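Local coordinates for DNA-binding protein (Sulfolobus solfataricus, PDB 3IRB) that is of unknown function but combines a zinc ribbon with an OB fold and may bind acyl-CoA, at residues E10-R15 with N92-N97; D85-I90 with G123-G128; V103-I108 with G116-A121. One frame throughout, in Å; residues are numbered along the deposited sequence.

How the contacts relate
Contact 3 is the partly buried one of the three: 103-108 and 116-121 are two arms of a beta hairpin, joined by regular backbone hydrogen bonds and apolar side chains on both faces. Contacts 1 and 2 lie at the surface and bring in loops. In contact 1 an aspartate and two waters tie the turn 92-97 to the start of helix 12-28; in contact 2 a tyrosine ring, two valines and a water link strand 83-92 to the loop 123-128. Strands 83-92 and 98-109 are sheet neighbours, which joins contacts 2 and 3, while Leu13 reaches Ile90 and Val103 and so connects contact 1 to both.

Contact 1: E10-R15 with N92-N97; sequences EGSLLR and NDDEGN. With SO4 (sulfate ion), chain D.
The first turn of helix 12-28, with Gly11 at its N-cap position, meets the beta-turn loop 92-97 through the carboxylate of Asp94. Asp94 OD1 accepts from Leu13 N at 3.0 Å (N-H...O 162°), and Asp94 OD2 from Leu14 N at 3.1 Å, each oxygen through its syn lone pair. With CG opposite the carbonyl carbon (chi1 -72°), Asp94 directs its carboxylate to the helix start. The two bonds grip both oxygens and fix its rotation, and the positive end of the helix dipole would probably steady its charge. Asp94 CG lies 3.4 Å from Gly11 CA; a side chain on Gly11 would collide with it, which suits glycine to this position.

Two waters finish the junction. One accepts from Gly11 N and donates to Asp94 OD2; the other accepts from Ser12 OG and donates to Asn92 O and Asp94 OD1. An asparagine in place of Asp94 would probably leave one of the two helix N-H groups without its acceptor and weaken the hold on the turn.

The turn itself, type I from Asp93 to Gly96, is braced by Asp93. Asp93 OD1 accepts from Glu95 N, making an Asx turn, and from Asn97 N at 2.9 Å, the two donors coming from opposite faces of the carboxylate; Asp93 OD2 accepts from Asn97 ND2. A sulfate, probably from the crystallisation liquor, accepts from Asn92 N and ND2.

Leu13 CD1 lies 3.8 Å from Asp93 CA. Leu13 also touches Ile90 of strand 83-92 and Val103 of strand 98-109, seating the helix start against the end of the hairpin these strands form.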
loop_
_atom_site.group_PDB
_atom_site.type_symbol
_atom_site.label_atom_id
_atom_site.label_comp_id
_atom_site.label_asym_id
_atom_site.label_seq_id
_atom_site.Cartn_x
_atom_site.Cartn_y
_atom_site.Cartn_z
ATOM N N GLU A 10 4.470 -21.541 -11.079
ATOM C CA GLU A 10 3.508 -20.710 -10.343
ATOM C C GLU A 10 3.071 -19.504 -11.193
ATOM O O GLU A 10 3.856 -18.946 -11.946
ATOM C CB GLU A 10 4.045 -20.303 -8.956
ATOM C CG GLU A 10 5.025 -19.143 -8.903
ATOM C CD GLU A 10 5.319 -18.709 -7.457
ATOM O OE1 GLU A 10 5.766 -19.551 -6.648
ATOM O OE2 GLU A 10 5.094 -17.521 -7.126
ATOM N N GLY A 11 1.809 -19.112 -11.077
ATOM C CA GLY A 11 1.257 -18.082 -11.945
ATOM C C GLY A 11 1.401 -16.689 -11.376
ATOM O O GLY A 11 1.999 -16.486 -10.329
ATOM N N SER A 12 0.806 -15.731 -12.062
ATOM C CA SER A 12 0.992 -14.342 -11.733
ATOM C C SER A 12 0.338 -13.929 -10.404
ATOM O O SER A 12 0.857 -13.027 -9.751
ATOM C CB SER A 12 0.526 -13.444 -12.889
ATOM O OG SER A 12 -0.853 -13.573 -13.089
ATOM N N LEU A 13 -0.783 -14.556 -10.014
ATOM C CA LEU A 13 -1.431 -14.171 -8.757
ATOM C C LEU A 13 -0.525 -14.593 -7.579
ATOM O O LEU A 13 -0.272 -13.808 -6.674
ATOM C CB LEU A 13 -2.856 -14.707 -8.616
ATOM C CG LEU A 13 -3.922 -14.040 -9.509
ATOM C CD1 LEU A 13 -5.146 -14.945 -9.600
ATOM C CD2 LEU A 13 -4.297 -12.632 -8.986
ATOM N N LEU A 14 0.059 -15.772 -7.667
ATOM C CA LEU A 14 0.911 -16.226 -6.579
ATOM C C LEU A 14 2.204 -15.418 -6.588
ATOM O O LEU A 14 2.698 -15.056 -5.528
ATOM C CB LEU A 14 1.216 -17.701 -6.622
ATOM C CG LEU A 14 2.053 -18.209 -5.421
ATOM C CD1 LEU A 14 1.377 -17.923 -4.125
ATOM C CD2 LEU A 14 2.331 -19.716 -5.542
ATOM N N ARG A 15 2.725 -15.114 -7.777
ATOM C CA ARG A 15 3.936 -14.300 -7.869
ATOM C C ARG A 15 3.726 -12.958 -7.178
ATOM O O ARG A 15 4.608 -12.479 -6.442
ATOM C CB ARG A 15 4.348 -14.071 -9.320
ATOM C CG ARG A 15 5.696 -13.306 -9.531
ATOM C CD ARG A 15 5.541 -11.820 -10.004
ATOM N NE ARG A 15 6.821 -11.079 -9.971
ATOM C CZ ARG A 15 6.944 -9.764 -9.747
ATOM N NH1 ARG A 15 5.868 -9.014 -9.523
ATOM N NH2 ARG A 15 8.150 -9.184 -9.718
ATOM N N ASN A 92 -6.908 -13.644 -15.826
ATOM C CA ASN A 92 -7.176 -15.071 -15.604
ATOM C C ASN A 92 -6.538 -15.529 -14.304
ATOM O O ASN A 92 -5.565 -14.938 -13.860
ATOM C CB ASN A 92 -6.587 -15.892 -16.748
ATOM C CG ASN A 92 -7.161 -15.502 -18.119
ATOM O OD1 ASN A 92 -8.300 -15.822 -18.424
ATOM N ND2 ASN A 92 -6.362 -14.868 -18.951
ATOM N N ASP A 93 -7.081 -16.575 -13.691
ATOM C CA ASP A 93 -6.437 -17.117 -12.500
ATOM C C ASP A 93 -5.212 -17.933 -12.914
ATOM O O ASP A 93 -4.892 -18.048 -14.107
ATOM C CB ASP A 93 -7.428 -17.861 -11.566
ATOM C CG ASP A 93 -7.914 -19.184 -12.113
ATOM O OD1 ASP A 93 -7.348 -19.700 -13.099
ATOM O OD2 ASP A 93 -8.895 -19.717 -11.547
ATOM N N ASP A 94 -4.510 -18.493 -11.935
ATOM C CA ASP A 94 -3.250 -19.155 -12.245
ATOM C C ASP A 94 -3.420 -20.507 -12.977
ATOM O O ASP A 94 -2.443 -21.084 -13.450
ATOM C CB ASP A 94 -2.428 -19.308 -10.974
ATOM C CG ASP A 94 -1.862 -17.985 -10.495
ATOM O OD1 ASP A 94 -2.134 -16.942 -11.162
ATOM O OD2 ASP A 94 -1.154 -17.975 -9.450
ATOM N N GLU A 95 -4.648 -21.021 -13.042
ATOM C CA GLU A 95 -4.927 -22.206 -13.812
ATOM C C GLU A 95 -5.466 -21.827 -15.219
ATOM O O GLU A 95 -5.763 -22.685 -16.015
ATOM C CB GLU A 95 -5.916 -23.119 -13.069
ATOM C CG GLU A 95 -5.307 -23.816 -11.844
ATOM C CD GLU A 95 -4.970 -22.835 -10.683
ATOM O OE1 GLU A 95 -5.836 -21.995 -10.331
ATOM O OE2 GLU A 95 -3.842 -22.889 -10.139
ATOM N N GLY A 96 -5.576 -20.536 -15.518
ATOM C CA GLY A 96 -6.045 -20.113 -16.862
ATOM C C GLY A 96 -7.526 -19.784 -16.957
ATOM O O GLY A 96 -8.023 -19.464 -18.040
ATOM N N ASN A 97 -8.258 -19.858 -15.844
ATOM C CA ASN A 97 -9.686 -19.498 -15.859
ATOM C C ASN A 97 -9.922 -17.993 -15.964
ATOM O O ASN A 97 -9.287 -17.205 -15.255
ATOM C CB ASN A 97 -10.370 -19.993 -14.608
ATOM C CG ASN A 97 -10.356 -21.477 -14.482
ATOM O OD1 ASN A 97 -11.082 -22.207 -15.192
ATOM N ND2 ASN A 97 -9.568 -21.952 -13.539
HETATM S S SO4 D . -3.406 -12.532 -17.732
HETATM O O1 SO4 D . -3.954 -11.178 -17.610
HETATM O O2 SO4 D . -3.664 -13.065 -19.065
HETATM O O3 SO4 D . -4.108 -13.349 -16.727
HETATM O O4 SO4 D . -1.971 -12.455 -17.571
HETATM O O HOH W 1 0.158 -20.316 -8.896
HETATM O O HOH W 2 -2.966 -15.430 -12.988
#

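Contact 2: D85-I90 with G123-G128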
loop_
_atom_site.group_PDB
_atom_site.type_symbol
_atom_site.label_atom_id
_atom_site.label_comp_id
_atom_site.label_asym_id
_atom_site.label_seq_id
_atom_site.Cartn_x
_atom_site.Cartn_y
_atom_site.Cartn_z
ATOM N N ASP A 85 -2.530 5.233 -8.531
ATOM C CA ASP A 85 -1.424 5.905 -9.227
ATOM C C ASP A 85 -1.040 5.223 -10.538
ATOM O O ASP A 85 -0.676 5.877 -11.524
ATOM C CB ASP A 85 -0.233 6.006 -8.280
ATOM C CG ASP A 85 0.869 6.888 -8.820
ATOM O OD1 ASP A 85 0.556 8.010 -9.265
ATOM O OD2 ASP A 85 2.021 6.426 -8.809
ATOM N N SER A 86 -1.123 3.908 -10.535
ATOM C CA SER A 86 -0.732 3.041 -11.671
ATOM C C SER A 86 -1.133 1.635 -11.301
ATOM O O SER A 86 -1.391 1.327 -10.121
ATOM C CB SER A 86 0.771 3.106 -11.953
ATOM O OG SER A 86 1.479 2.818 -10.778
ATOM N N TYR A 87 -1.246 0.781 -12.303
ATOM C CA TYR A 87 -1.673 -0.602 -12.061
ATOM C C TYR A 87 -1.432 -1.446 -13.280
ATOM O O TYR A 87 -1.227 -0.909 -14.394
ATOM C CB TYR A 87 -3.162 -0.683 -11.735
ATOM C CG TYR A 87 -4.083 -0.215 -12.829
ATOM C CD1 TYR A 87 -4.406 1.112 -12.943
ATOM C CD2 TYR A 87 -4.627 -1.117 -13.774
ATOM C CE1 TYR A 87 -5.250 1.561 -13.942
ATOM C CE2 TYR A 87 -5.476 -0.669 -14.775
ATOM C CZ TYR A 87 -5.786 0.676 -14.841
ATOM O OH TYR A 87 -6.603 1.168 -15.827
ATOM N N THR A 88 -1.465 -2.757 -13.039
ATOM C CA THR A 88 -1.628 -3.739 -14.056
ATOM C C THR A 88 -2.854 -4.571 -13.707
ATOM O O THR A 88 -3.452 -4.420 -12.641
ATOM C CB THR A 88 -0.360 -4.601 -14.267
ATOM O OG1 THR A 88 -0.542 -5.374 -15.453
ATOM C CG2 THR A 88 -0.099 -5.540 -13.106
ATOM N N ILE A 89 -3.258 -5.401 -14.654
ATOM C CA ILE A 89 -4.512 -6.127 -14.609
ATOM C C ILE A 89 -4.181 -7.573 -14.947
ATOM O O ILE A 89 -3.312 -7.849 -15.773
ATOM C CB ILE A 89 -5.551 -5.546 -15.595
ATOM C CG1 ILE A 89 -6.899 -6.244 -15.455
ATOM C CG2 ILE A 89 -5.075 -5.637 -17.046
ATOM C CD1 ILE A 89 -8.047 -5.587 -16.334
ATOM N N ILE A 90 -4.826 -8.480 -14.235
ATOM C CA ILE A 90 -4.703 -9.903 -14.439
ATOM C C ILE A 90 -6.078 -10.422 -14.790
ATOM O O ILE A 90 -7.015 -10.286 -13.994
ATOM C CB ILE A 90 -4.211 -10.568 -13.155
ATOM C CG1 ILE A 90 -2.817 -10.052 -12.812
ATOM C CG2 ILE A 90 -4.207 -12.104 -13.295
ATOM C CD1 ILE A 90 -2.327 -10.487 -11.404
ATOM N N GLY A 123 -12.951 -3.493 -9.221
ATOM C CA GLY A 123 -13.953 -2.561 -9.643
ATOM C C GLY A 123 -13.618 -1.880 -10.975
ATOM O O GLY A 123 -12.912 -2.426 -11.826
ATOM N N ASN A 124 -14.134 -0.670 -11.122
ATOM C CA ASN A 124 -13.964 0.143 -12.332
ATOM C C ASN A 124 -12.679 0.927 -12.225
ATOM O O ASN A 124 -12.677 2.155 -12.247
ATOM C CB ASN A 124 -15.171 1.052 -12.519
ATOM C CG ASN A 124 -16.406 0.277 -12.781
ATOM O OD1 ASN A 124 -16.383 -0.704 -13.528
ATOM N ND2 ASN A 124 -17.513 0.688 -12.157
ATOM N N VAL A 125 -11.580 0.187 -12.112
ATOM C CA VAL A 125 -10.273 0.758 -11.856
ATOM C C VAL A 125 -9.785 1.576 -13.071
ATOM O O VAL A 125 -9.857 1.117 -14.201
ATOM C CB VAL A 125 -9.246 -0.325 -11.523
ATOM C CG1 VAL A 125 -7.827 0.274 -11.361
ATOM C CG2 VAL A 125 -9.647 -1.053 -10.220
ATOM N N LYS A 126 -9.335 2.795 -12.814
ATOM C CA LYS A 126 -8.602 3.571 -13.811
ATOM C C LYS A 126 -7.632 4.455 -13.070
ATOM O O LYS A 126 -7.787 4.717 -11.866
ATOM C CB LYS A 126 -9.518 4.379 -14.759
ATOM C CG LYS A 126 -10.526 5.301 -14.125
ATOM C CD LYS A 126 -11.464 6.041 -15.142
ATOM C CE LYS A 126 -12.512 5.165 -15.760
ATOM N NZ LYS A 126 -13.524 5.934 -16.604
ATOM N N VAL A 127 -6.626 4.924 -13.797
ATOM C CA VAL A 127 -5.619 5.765 -13.186
ATOM C C VAL A 127 -6.264 7.059 -12.690
ATOM O O VAL A 127 -7.120 7.651 -13.373
ATOM C CB VAL A 127 -4.402 5.985 -14.140
ATOM C CG1 VAL A 127 -4.750 6.813 -15.382
ATOM C CG2 VAL A 127 -3.267 6.591 -13.370
ATOM N N GLY A 128 -5.890 7.457 -11.481
ATOM C CA GLY A 128 -6.404 8.656 -10.836
ATOM C C GLY A 128 -7.659 8.473 -10.003
ATOM O O GLY A 128 -8.045 9.357 -9.270
HETATM O O HOH W 3 -6.346 3.799 -16.604
#
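Tyr87 and Val125 meet ring face to methyl in the C-terminal OB-fold domain, where strand 83-92 passes the loop that leads from strand 114-123 to strand 132-135. The two side chains run antiparallel as they pass, and Val125 CG1 comes down over the middle of the tyrosine ring, 3.8 Å from the centroid of Tyr87 and only 10° off the ring normal. This is a CH-pi contact. A branched aliphatic residue suits the place because one methyl can face the ring squarely: with CG1 anti to the backbone N, Val125 presents that methyl to Tyr87.

The ring is put there by a less common torsion, CG standing between the backbone N and the carbonyl carbon (chi1 62°). From this position the ring reaches across to the loop, and its edge meets the loop backbone, Tyr87 CE1 lying 3.6 Å from Val127 N, which is close to the ring plane. The phenol end continues along the loop, where Tyr87 OH lies 3.7 Å from Lys126 CA. Lys126 itself starts away from the strand, so that it is mainly its backbone that takes part.

Tyr104 of strand 98-109 also meets the Tyr87 ring, their planes turned about 70° to each other, and Val125 touches Tyr104 as well, so the two tyrosines and the valine form one cluster on the face of the sheet that carries Tyr104. Farther along the loop, Val127 CG2 packs against the strand backbone at Asp85 O, 3.3 Å away. Finally, a water bridges the two segments: it accepts from Val127 N at 3.0 Å and lies 2.8 Å from Tyr87 OH.

Contact 3: V103-I108 with G116-A121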
loop_
_atom_site.group_PDB
_atom_site.type_symbol
_atom_site.label_atom_id
_atom_site.label_comp_id
_atom_site.label_asym_id
_atom_site.label_seq_id
_atom_site.Cartn_x
_atom_site.Cartn_y
_atom_site.Cartn_z
ATOM N N VAL A 103 -8.459 -9.033 -11.472
ATOM C CA VAL A 103 -7.704 -8.587 -10.316
ATOM C C VAL A 103 -6.708 -7.546 -10.784
ATOM O O VAL A 103 -6.018 -7.723 -11.800
ATOM C CB VAL A 103 -6.961 -9.752 -9.657
ATOM C CG1 VAL A 103 -5.977 -9.238 -8.594
ATOM C CG2 VAL A 103 -7.965 -10.742 -9.063
ATOM N N TYR A 104 -6.657 -6.443 -10.077
ATOM C CA TYR A 104 -5.703 -5.401 -10.412
ATOM C C TYR A 104 -4.616 -5.382 -9.350
ATOM O O TYR A 104 -4.913 -5.486 -8.171
ATOM C CB TYR A 104 -6.400 -4.062 -10.468
ATOM C CG TYR A 104 -7.462 -3.923 -11.516
ATOM C CD1 TYR A 104 -8.745 -4.433 -11.301
ATOM C CD2 TYR A 104 -7.220 -3.257 -12.704
ATOM C CE1 TYR A 104 -9.734 -4.306 -12.248
ATOM C CE2 TYR A 104 -8.228 -3.111 -13.654
ATOM C CZ TYR A 104 -9.469 -3.660 -13.418
ATOM O OH TYR A 104 -10.481 -3.530 -14.331
ATOM N N ILE A 105 -3.362 -5.192 -9.756
ATOM C CA ILE A 105 -2.292 -4.942 -8.814
ATOM C C ILE A 105 -2.047 -3.438 -8.982
ATOM O O ILE A 105 -1.715 -2.998 -10.092
ATOM C CB ILE A 105 -1.013 -5.747 -9.148
ATOM C CG1 ILE A 105 -1.310 -7.244 -9.333
ATOM C CG2 ILE A 105 0.043 -5.522 -8.073
ATOM C CD1 ILE A 105 -1.975 -7.979 -8.116
ATOM N N ALA A 106 -2.266 -2.669 -7.926
ATOM C CA ALA A 106 -2.204 -1.198 -8.009
ATOM C C ALA A 106 -1.218 -0.608 -7.038
ATOM O O ALA A 106 -1.040 -1.134 -5.940
ATOM C CB ALA A 106 -3.600 -0.580 -7.762
ATOM N N LEU A 107 -0.587 0.496 -7.433
ATOM C CA LEU A 107 0.086 1.381 -6.481
ATOM C C LEU A 107 -0.891 2.434 -6.038
ATOM O O LEU A 107 -1.394 3.227 -6.846
ATOM C CB LEU A 107 1.281 2.055 -7.112
ATOM C CG LEU A 107 2.067 2.944 -6.154
ATOM C CD1 LEU A 107 2.546 2.160 -4.949
ATOM C CD2 LEU A 107 3.224 3.586 -6.944
ATOM N N ILE A 108 -1.227 2.417 -4.774
ATOM C CA ILE A 108 -2.205 3.329 -4.236
ATOM C C ILE A 108 -1.410 4.403 -3.492
ATOM O O ILE A 108 -0.511 4.080 -2.709
ATOM C CB ILE A 108 -3.143 2.642 -3.250
ATOM C CG1 ILE A 108 -3.946 1.535 -3.940
ATOM C CG2 ILE A 108 -4.028 3.663 -2.537
ATOM C CD1 ILE A 108 -4.797 1.980 -5.091
ATOM N N GLY A 116 3.706 4.807 -0.970
ATOM C CA GLY A 116 2.414 4.317 -1.392
ATOM C C GLY A 116 2.274 2.894 -0.934
ATOM O O GLY A 116 3.147 2.383 -0.252
ATOM N N LEU A 117 1.172 2.264 -1.320
ATOM C CA LEU A 117 0.861 0.940 -0.886
ATOM C C LEU A 117 0.581 0.098 -2.120
ATOM O O LEU A 117 -0.274 0.471 -2.933
ATOM C CB LEU A 117 -0.368 0.994 0.022
ATOM C CG LEU A 117 -0.122 1.718 1.337
ATOM C CD1 LEU A 117 -1.433 1.820 2.100
ATOM C CD2 LEU A 117 0.941 1.041 2.141
ATOM N N LEU A 118 1.306 -1.013 -2.257
ATOM C CA LEU A 118 1.028 -2.008 -3.300
ATOM C C LEU A 118 -0.146 -2.855 -2.833
ATOM O O LEU A 118 -0.035 -3.548 -1.824
ATOM C CB LEU A 118 2.273 -2.855 -3.554
ATOM C CG LEU A 118 2.330 -3.740 -4.789
ATOM C CD1 LEU A 118 2.152 -2.924 -6.077
ATOM C CD2 LEU A 118 3.663 -4.497 -4.773
ATOM N N CYS A 119 -1.252 -2.778 -3.568
ATOM C CA CYS A 119 -2.524 -3.320 -3.158
ATOM C C CYS A 119 -3.164 -4.116 -4.260
ATOM O O CYS A 119 -2.865 -3.940 -5.444
ATOM C CB CYS A 119 -3.503 -2.169 -2.816
ATOM S SG CYS A 119 -3.022 -1.067 -1.500
ATOM N N TYR A 120 -4.087 -4.987 -3.858
ATOM C CA TYR A 120 -5.089 -5.521 -4.754
ATOM C C TYR A 120 -6.229 -4.528 -4.911
ATOM O O TYR A 120 -6.686 -3.940 -3.924
ATOM C CB TYR A 120 -5.694 -6.780 -4.153
ATOM C CG TYR A 120 -4.746 -7.925 -4.031
ATOM C CD1 TYR A 120 -4.185 -8.513 -5.169
ATOM C CD2 TYR A 120 -4.446 -8.452 -2.790
ATOM C CE1 TYR A 120 -3.333 -9.607 -5.049
ATOM C CE2 TYR A 120 -3.618 -9.529 -2.661
ATOM C CZ TYR A 120 -3.060 -10.103 -3.778
ATOM O OH TYR A 120 -2.255 -11.190 -3.592
ATOM N N ALA A 121 -6.693 -4.353 -6.147
ATOM C CA ALA A 121 -7.805 -3.440 -6.442
ATOM C C ALA A 121 -8.828 -4.186 -7.281
ATOM O O ALA A 121 -8.462 -5.040 -8.087
ATOM C CB ALA A 121 -7.297 -2.170 -7.184
#
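Tyr104 and Ala121, Ala106 and Cys119, and Ile108 and Leu117 are the three hydrogen-bonded pairs of this antiparallel pairing, each closed by two backbone bonds. The central pair is the straightest, Ala106 N reaching Cys119 O at 2.9 Å with an N-H...O angle of 178°. Between these three pairs sit the non-hydrogen-bonded pairs Ile105 with Tyr120 and Leu107 with Leu118, where CA-H groups lean on carbonyl oxygens, as in Tyr120 CA to Tyr104 O at 3.4 Å.

Side chains alternate between the faces. On one, Ile105 and Tyr120 run alongside each other in the same direction, and Ile105 CD1 comes 3.7 Å from Tyr120 CD1. Val103 CG1 lies 3.9 Å from Tyr120 CD1, while Ile105 turns its CG2 methyl to Leu118 CD1. On the other face small residues allow close approach: Ala121 CB touches Tyr104 CB at 3.9 Å and Ala106 CB at 4.1 Å. Next to them Ile108 CG1, anti to the carbonyl carbon (chi1 -62°), packs on Cys119 SG at 3.7 Å. Gly116, where a side chain would strike Ile108 O, lets the chain enter the pairing.

Beyond this shell, helix 12-28 covers the face of Ile105 and Tyr120, with Trp16 on Ile105 and Met20 on Tyr120. Val142 of strand 141-144 backs Ile108 and Ala121 on the other, and strand 83-92 extends the sheet beside 103-108. A twisted hairpin, the segments 103-108 and 117-121 running at 148° to each other, within a curled sheet is the kind of element from which an OB-fold barrel is built.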